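PDB 6MTZ: HepC.19480.a.B1 from Helicobacter pylori, which is uncharacterised but is probably a DHH-family phosphoesterase that hydrolyses phosphate ester bonds. Local coordinates for residues D71-L76 / H104-E109; Y81-I86 / F114-L119. All blocks are in the same frame, centred on the assembly; numbering follows the deposited sequence.

Contact 1. Residues D71-L76 / H104-E109; sequences DLNLNL and HISGKE. With EDO (1,2-ethanediol), chain E.
The imidazole of His-104 is met at its rim: Asp-71 OD1 lies near the ring plane, 3.4 Å from His-104 CE1, and C2 of a 1,2-ethanediol lies in the plane beside CD2. Asp-71 does not pair with a ring nitrogen here; its carboxylate is turned 33° from the ring and approaches the carbon between the two nitrogens. Although the CB of Asp-71 points away from 104-109, a chi1 of -159° swings the carboxylate back to the imidazole. His-104 ND1 is taken by Asp-102 OD1, a hydrogen bond that would fix the ring's rotation.

Further along, Asn-73 and Ser-106 face each other. Asn-73 ND2 comes within 2.9 Å of Ser-106 OG, but the angle is too poor for a hydrogen bond. The serine hydroxyl instead donates to O2 of the diol, OG to O2 2.9 Å, with a weak second bond from the Ser-106 backbone N. The diol probably comes from the crystallisation liquor. Gly-107, at the N-cap of helix 108-111, passes close to Asn-73, their CA atoms 5.6 Å apart, while its N bonds to His-104 O.

Asp-102, His-103 and His-104 form the motif that names the DHH family. Asp-71 also lies close to Asp-18 and Asp-20, an acidic cluster consistent with the divalent-metal site of relatives. The contact joins the loops that follow the adjacent parallel strands 64-70 and 95-102, with Asp-71 bonded through its backbone to Leu-101, while Leu-72 and Leu-74 turn the other way onto helix 43-59.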
loop_
_atom_site.group_PDB
_atom_site.type_symbol
_atom_site.label_atom_id
_atom_site.label_comp_id
_atom_site.label_asym_id
_atom_site.label_seq_id
_atom_site.Cartn_x
_atom_site.Cartn_y
_atom_site.Cartn_z
ATOM N N ASP A 71 -12.051 -5.973 -5.931
ATOM C CA ASP A 71 -11.977 -4.637 -6.515
ATOM C C ASP A 71 -10.908 -4.531 -7.597
ATOM O O ASP A 71 -10.387 -3.441 -7.869
ATOM C CB ASP A 71 -11.740 -3.573 -5.435
ATOM C CG ASP A 71 -12.152 -2.187 -5.884
ATOM O OD1 ASP A 71 -13.075 -2.085 -6.740
ATOM O OD2 ASP A 71 -11.541 -1.207 -5.392
ATOM N N LEU A 72 -10.555 -5.651 -8.201
ATOM C CA LEU A 72 -9.591 -5.681 -9.288
ATOM C C LEU A 72 -10.156 -6.562 -10.385
ATOM O O LEU A 72 -10.818 -7.568 -10.099
ATOM C CB LEU A 72 -8.248 -6.229 -8.815
ATOM C CG LEU A 72 -7.504 -5.436 -7.740
ATOM C CD1 LEU A 72 -6.579 -6.365 -6.980
ATOM C CD2 LEU A 72 -6.703 -4.287 -8.348
ATOM N N ASN A 73 -9.924 -6.195 -11.635
ATOM C CA ASN A 73 -10.249 -7.113 -12.712
ATOM C C ASN A 73 -8.957 -7.669 -13.277
ATOM O O ASN A 73 -7.942 -6.970 -13.337
ATOM C CB ASN A 73 -11.112 -6.469 -13.800
ATOM C CG ASN A 73 -10.415 -5.387 -14.553
ATOM O OD1 ASN A 73 -9.825 -4.484 -13.964
ATOM N ND2 ASN A 73 -10.504 -5.448 -15.881
ATOM N N LEU A 74 -8.983 -8.949 -13.622
ATOM C CA LEU A 74 -7.839 -9.631 -14.199
ATOM C C LEU A 74 -8.064 -9.774 -15.693
ATOM O O LEU A 74 -9.203 -9.920 -16.152
ATOM C CB LEU A 74 -7.638 -11.008 -13.552
ATOM C CG LEU A 74 -7.618 -11.079 -12.013
ATOM C CD1 LEU A 74 -7.540 -12.528 -11.527
ATOM C CD2 LEU A 74 -6.462 -10.276 -11.453
ATOM N N ASN A 75 -6.978 -9.705 -16.460
ATOM C CA ASN A 75 -7.113 -10.098 -17.851
ATOM C C ASN A 75 -7.123 -11.618 -17.942
ATOM O O ASN A 75 -6.825 -12.323 -16.971
ATOM C CB ASN A 75 -5.993 -9.510 -18.707
ATOM C CG ASN A 75 -4.661 -9.513 -18.002
ATOM O OD1 ASN A 75 -4.090 -10.569 -17.725
ATOM N ND2 ASN A 75 -4.149 -8.321 -17.714
ATOM N N LEU A 76 -7.486 -12.121 -19.124
ATOM C CA LEU A 76 -7.643 -13.562 -19.301
ATOM C C LEU A 76 -6.371 -14.302 -18.925
ATOM O O LEU A 76 -6.421 -15.385 -18.330
ATOM C CB LEU A 76 -8.029 -13.882 -20.745
ATOM C CG LEU A 76 -9.484 -13.675 -21.172
ATOM C CD1 LEU A 76 -9.642 -13.968 -22.657
ATOM C CD2 LEU A 76 -10.424 -14.556 -20.348
ATOM N N HIS A 104 -16.355 -4.182 -11.898
ATOM C CA HIS A 104 -15.906 -3.424 -13.067
ATOM C C HIS A 104 -16.336 -4.136 -14.348
ATOM O O HIS A 104 -15.901 -5.262 -14.612
ATOM C CB HIS A 104 -14.383 -3.246 -13.050
ATOM C CG HIS A 104 -13.883 -2.274 -12.023
ATOM N ND1 HIS A 104 -13.589 -2.641 -10.727
ATOM C CD2 HIS A 104 -13.596 -0.953 -12.113
ATOM C CE1 HIS A 104 -13.159 -1.585 -10.057
ATOM N NE2 HIS A 104 -13.151 -0.549 -10.875
ATOM N N ILE A 105 -17.150 -3.459 -15.164
ATOM C CA ILE A 105 -17.684 -4.061 -16.382
ATOM C C ILE A 105 -16.584 -4.452 -17.369
ATOM O O ILE A 105 -16.823 -5.279 -18.254
ATOM C CB ILE A 105 -18.707 -3.108 -17.045
ATOM C CG1 ILE A 105 -19.560 -3.851 -18.068
ATOM C CG2 ILE A 105 -18.000 -1.959 -17.743
ATOM C CD1 ILE A 105 -20.298 -5.048 -17.502
ATOM N N SER A 106 -15.374 -3.900 -17.228
ATOM C CA SER A 106 -14.276 -4.292 -18.110
ATOM C C SER A 106 -13.960 -5.782 -18.025
ATOM O O SER A 106 -13.377 -6.337 -18.965
ATOM C CB SER A 106 -13.022 -3.485 -17.790
ATOM O OG SER A 106 -12.670 -3.611 -16.414
ATOM N N GLY A 107 -14.345 -6.448 -16.938
ATOM C CA GLY A 107 -14.003 -7.846 -16.774
ATOM C C GLY A 107 -15.080 -8.831 -17.173
ATOM O O GLY A 107 -14.978 -10.012 -16.836
ATOM N N LYS A 108 -16.106 -8.367 -17.897
ATOM C CA LYS A 108 -17.249 -9.218 -18.229
ATOM C C LYS A 108 -16.815 -10.524 -18.882
ATOM O O LYS A 108 -17.194 -11.609 -18.433
ATOM C CB LYS A 108 -18.219 -8.472 -19.149
ATOM N N GLU A 109 -16.015 -10.439 -19.950
ATOM C CA GLU A 109 -15.612 -11.653 -20.658
ATOM C C GLU A 109 -14.878 -12.614 -19.732
ATOM O O GLU A 109 -15.139 -13.822 -19.749
ATOM C CB GLU A 109 -14.729 -11.307 -21.858
ATOM C CG GLU A 109 -15.405 -10.498 -22.949
ATOM C CD GLU A 109 -14.581 -9.289 -23.354
ATOM O OE1 GLU A 109 -15.149 -8.183 -23.457
ATOM O OE2 GLU A 109 -13.356 -9.442 -23.553
HETATM C C1 EDO E . -16.092 -0.110 -15.125
HETATM O O1 EDO E . -16.521 0.842 -14.147
HETATM C C2 EDO E . -14.599 0.073 -15.366
HETATM O O2 EDO E . -14.084 -1.150 -15.894
#

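Contact 2. Residues Y81-I86 / F114-L119; sequences YLQDKI and FHWYFL
Gln-83 OE1 accepts the indole N-H of Trp-116, OE1 to NE1 3.0 Å, and the same oxygen lies 3.3 Å from Phe-114 CD1 at the edge of the phenyl ring. The N-H...O angle of 148° makes the bond moderately bent. The oxygen sits almost exactly in the indole plane, but the donor stands 41° out of the amide's own plane, off the lone pairs. The amide is turned steeply against the indole, by 78°, and is inclined to the phenyl as well. Its NE2 end runs past the phenyl edge, with NE2 3.5 Å from Phe-114 CE1. Gln-83 reaches this place from helix 76-85 as an extended chain, CG anti to the backbone N and CD continuing straight on.

The two aromatic residues belong to a type I turn from Phe-114 to Tyr-117, closed by Tyr-117 N to Phe-114 O at 3.0 Å. Within it, Phe-114 CB packs over one face of the indole, near the rim, and Tyr-117 CB lies over that face too. The preceding residue on the helix, Leu-82, brings CD2 to within 4.2 Å of Trp-116 CH2 in an apolar contact. Leu-82 and Trp-116 both also touch Leu-74 and Ile-98, so helix and turn share an apolar patch over strand 95-102.

The contact thus combines a single directional bond with apolar packing: the carbonyl's negative end meets the hydrogen-bearing edges of two rings, which should favour the approach electrostatically and would limit rotation of the indole.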
loop_
_atom_site.group_PDB
_atom_site.type_symbol
_atom_site.label_atom_id
_atom_site.label_comp_id
_atom_site.label_asym_id
_atom_site.label_seq_id
_atom_site.Cartn_x
_atom_site.Cartn_y
_atom_site.Cartn_z
ATOM N N TYR A 81 -3.470 -17.938 -15.419
ATOM C CA TYR A 81 -2.277 -18.249 -14.636
ATOM C C TYR A 81 -2.649 -18.637 -13.214
ATOM O O TYR A 81 -2.119 -19.609 -12.665
ATOM C CB TYR A 81 -1.325 -17.053 -14.636
ATOM C CG TYR A 81 -0.121 -17.195 -13.721
ATOM C CD1 TYR A 81 1.010 -17.901 -14.124
ATOM C CD2 TYR A 81 -0.107 -16.603 -12.465
ATOM C CE1 TYR A 81 2.114 -18.023 -13.294
ATOM C CE2 TYR A 81 0.994 -16.718 -11.629
ATOM C CZ TYR A 81 2.101 -17.430 -12.048
ATOM O OH TYR A 81 3.194 -17.543 -11.215
ATOM N N LEU A 82 -3.566 -17.886 -12.610
ATOM C CA LEU A 82 -4.017 -18.186 -11.257
ATOM C C LEU A 82 -4.628 -19.579 -11.179
ATOM O O LEU A 82 -4.234 -20.404 -10.346
ATOM C CB LEU A 82 -5.026 -17.133 -10.830
ATOM C CG LEU A 82 -5.375 -16.950 -9.365
ATOM C CD1 LEU A 82 -4.145 -17.069 -8.493
ATOM C CD2 LEU A 82 -5.988 -15.573 -9.241
ATOM N N GLN A 83 -5.587 -19.862 -12.058
ATOM C CA GLN A 83 -6.224 -21.170 -12.049
ATOM C C GLN A 83 -5.208 -22.285 -12.278
ATOM O O GLN A 83 -5.188 -23.282 -11.545
ATOM C CB GLN A 83 -7.325 -21.212 -13.100
ATOM C CG GLN A 83 -8.204 -22.430 -12.971
ATOM C CD GLN A 83 -9.464 -22.306 -13.782
ATOM O OE1 GLN A 83 -10.527 -21.977 -13.250
ATOM N NE2 GLN A 83 -9.357 -22.560 -15.084
ATOM N N ASP A 84 -4.342 -22.131 -13.283
ATOM C CA ASP A 84 -3.402 -23.202 -13.599
ATOM C C ASP A 84 -2.373 -23.388 -12.492
ATOM O O ASP A 84 -2.002 -24.523 -12.171
ATOM C CB ASP A 84 -2.697 -22.927 -14.928
ATOM C CG ASP A 84 -3.662 -22.744 -16.082
ATOM O OD1 ASP A 84 -3.363 -21.926 -16.978
ATOM O OD2 ASP A 84 -4.725 -23.401 -16.088
ATOM N N LYS A 85 -1.908 -22.292 -11.890
ATOM C CA LYS A 85 -0.777 -22.391 -10.970
ATOM C C LYS A 85 -1.134 -23.191 -9.719
ATOM O O LYS A 85 -0.302 -23.953 -9.213
ATOM C CB LYS A 85 -0.265 -20.994 -10.598
ATOM N N ILE A 86 -2.369 -23.058 -9.218
ATOM C CA ILE A 86 -2.749 -23.747 -7.982
ATOM C C ILE A 86 -3.073 -25.216 -8.184
ATOM O O ILE A 86 -3.479 -25.883 -7.222
ATOM C CB ILE A 86 -3.977 -23.138 -7.275
ATOM C CG1 ILE A 86 -5.220 -23.249 -8.154
ATOM C CG2 ILE A 86 -3.736 -21.696 -6.904
ATOM C CD1 ILE A 86 -6.463 -22.698 -7.482
ATOM N N PHE A 114 -14.609 -18.122 -15.725
ATOM C CA PHE A 114 -14.084 -18.704 -14.497
ATOM C C PHE A 114 -15.164 -18.683 -13.427
ATOM O O PHE A 114 -15.708 -17.618 -13.103
ATOM C CB PHE A 114 -12.822 -17.966 -14.036
ATOM C CG PHE A 114 -11.681 -18.069 -15.017
ATOM C CD1 PHE A 114 -10.753 -19.094 -14.917
ATOM C CD2 PHE A 114 -11.557 -17.161 -16.057
ATOM C CE1 PHE A 114 -9.711 -19.203 -15.828
ATOM C CE2 PHE A 114 -10.516 -17.261 -16.970
ATOM C CZ PHE A 114 -9.594 -18.283 -16.857
ATOM N N HIS A 115 -15.469 -19.870 -12.887
ATOM C CA HIS A 115 -16.534 -19.995 -11.901
ATOM C C HIS A 115 -16.218 -19.218 -10.628
ATOM O O HIS A 115 -17.143 -18.752 -9.951
ATOM C CB HIS A 115 -16.784 -21.472 -11.595
ATOM C CG HIS A 115 -17.320 -22.243 -12.761
ATOM N ND1 HIS A 115 -18.413 -21.823 -13.491
ATOM C CD2 HIS A 115 -16.919 -23.409 -13.324
ATOM C CE1 HIS A 115 -18.657 -22.693 -14.455
ATOM N NE2 HIS A 115 -17.765 -23.664 -14.375
ATOM N N TRP A 116 -14.926 -19.051 -10.302
ATOM C CA TRP A 116 -14.475 -18.334 -9.115
ATOM C C TRP A 116 -14.430 -16.828 -9.317
ATOM O O TRP A 116 -14.120 -16.107 -8.363
ATOM C CB TRP A 116 -13.075 -18.808 -8.685
ATOM C CG TRP A 116 -12.061 -18.853 -9.815
ATOM C CD1 TRP A 116 -11.748 -19.935 -10.590
ATOM C CD2 TRP A 116 -11.238 -17.775 -10.285
ATOM N NE1 TRP A 116 -10.788 -19.598 -11.514
ATOM C CE2 TRP A 116 -10.453 -18.280 -11.346
ATOM C CE3 TRP A 116 -11.085 -16.434 -9.912
ATOM C CZ2 TRP A 116 -9.540 -17.490 -12.042
ATOM C CZ3 TRP A 116 -10.175 -15.650 -10.606
ATOM C CH2 TRP A 116 -9.412 -16.180 -11.650
ATOM N N TYR A 117 -14.712 -16.336 -10.523
ATOM C CA TYR A 117 -14.611 -14.911 -10.834
ATOM C C TYR A 117 -16.026 -14.336 -10.849
ATOM O O TYR A 117 -16.818 -14.642 -11.747
ATOM C CB TYR A 117 -13.894 -14.723 -12.167
ATOM C CG TYR A 117 -13.438 -13.321 -12.532
ATOM C CD1 TYR A 117 -14.334 -12.258 -12.581
ATOM C CD2 TYR A 117 -12.116 -13.078 -12.897
ATOM C CE1 TYR A 117 -13.927 -10.990 -12.952
ATOM C CE2 TYR A 117 -11.693 -11.802 -13.256
ATOM C CZ TYR A 117 -12.605 -10.767 -13.285
ATOM O OH TYR A 117 -12.210 -9.503 -13.656
ATOM N N PHE A 118 -16.347 -13.523 -9.844
ATOM C CA PHE A 118 -17.700 -13.019 -9.632
ATOM C C PHE A 118 -17.765 -11.519 -9.897
ATOM O O PHE A 118 -17.056 -10.736 -9.253
ATOM C CB PHE A 118 -18.191 -13.314 -8.206
ATOM C CG PHE A 118 -19.539 -12.719 -7.910
ATOM C CD1 PHE A 118 -20.696 -13.338 -8.356
ATOM C CD2 PHE A 118 -19.649 -11.528 -7.223
ATOM C CE1 PHE A 118 -21.932 -12.785 -8.106
ATOM C CE2 PHE A 118 -20.881 -10.971 -6.975
ATOM C CZ PHE A 118 -22.021 -11.598 -7.416
ATOM N N LEU A 119 -18.663 -11.122 -10.796
ATOM C CA LEU A 119 -18.843 -9.727 -11.188
ATOM C C LEU A 119 -20.276 -9.287 -10.892
ATOM O O LEU A 119 -21.229 -9.908 -11.366
ATOM C CB LEU A 119 -18.512 -9.550 -12.677
ATOM C CG LEU A 119 -18.803 -8.190 -13.307
ATOM C CD1 LEU A 119 -18.142 -7.102 -12.498
ATOM C CD2 LEU A 119 -18.302 -8.149 -14.747
#

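From the N terminus, the chain leaves strand 64-70 through 71-76, runs into helix 76-85 with 81-86 at its end, and returns by strand 95-102. Contact 1 closes the first loop when 104-109 comes back to 71-76; contact 2 closes the second when 114-119 reaches 81-86. Their segments alternate, so the loops cross. Centres about 12 Å apart, the contacts also touch: Tyr-117 OH probably hydrogen-bonds to Leu-74 N at 3.3 Å, and Leu-119 packs on His-104 and Lys-108. Together they tie helix 76-85, helix 108-111 and edge strand 117-119 to the parallel sheet.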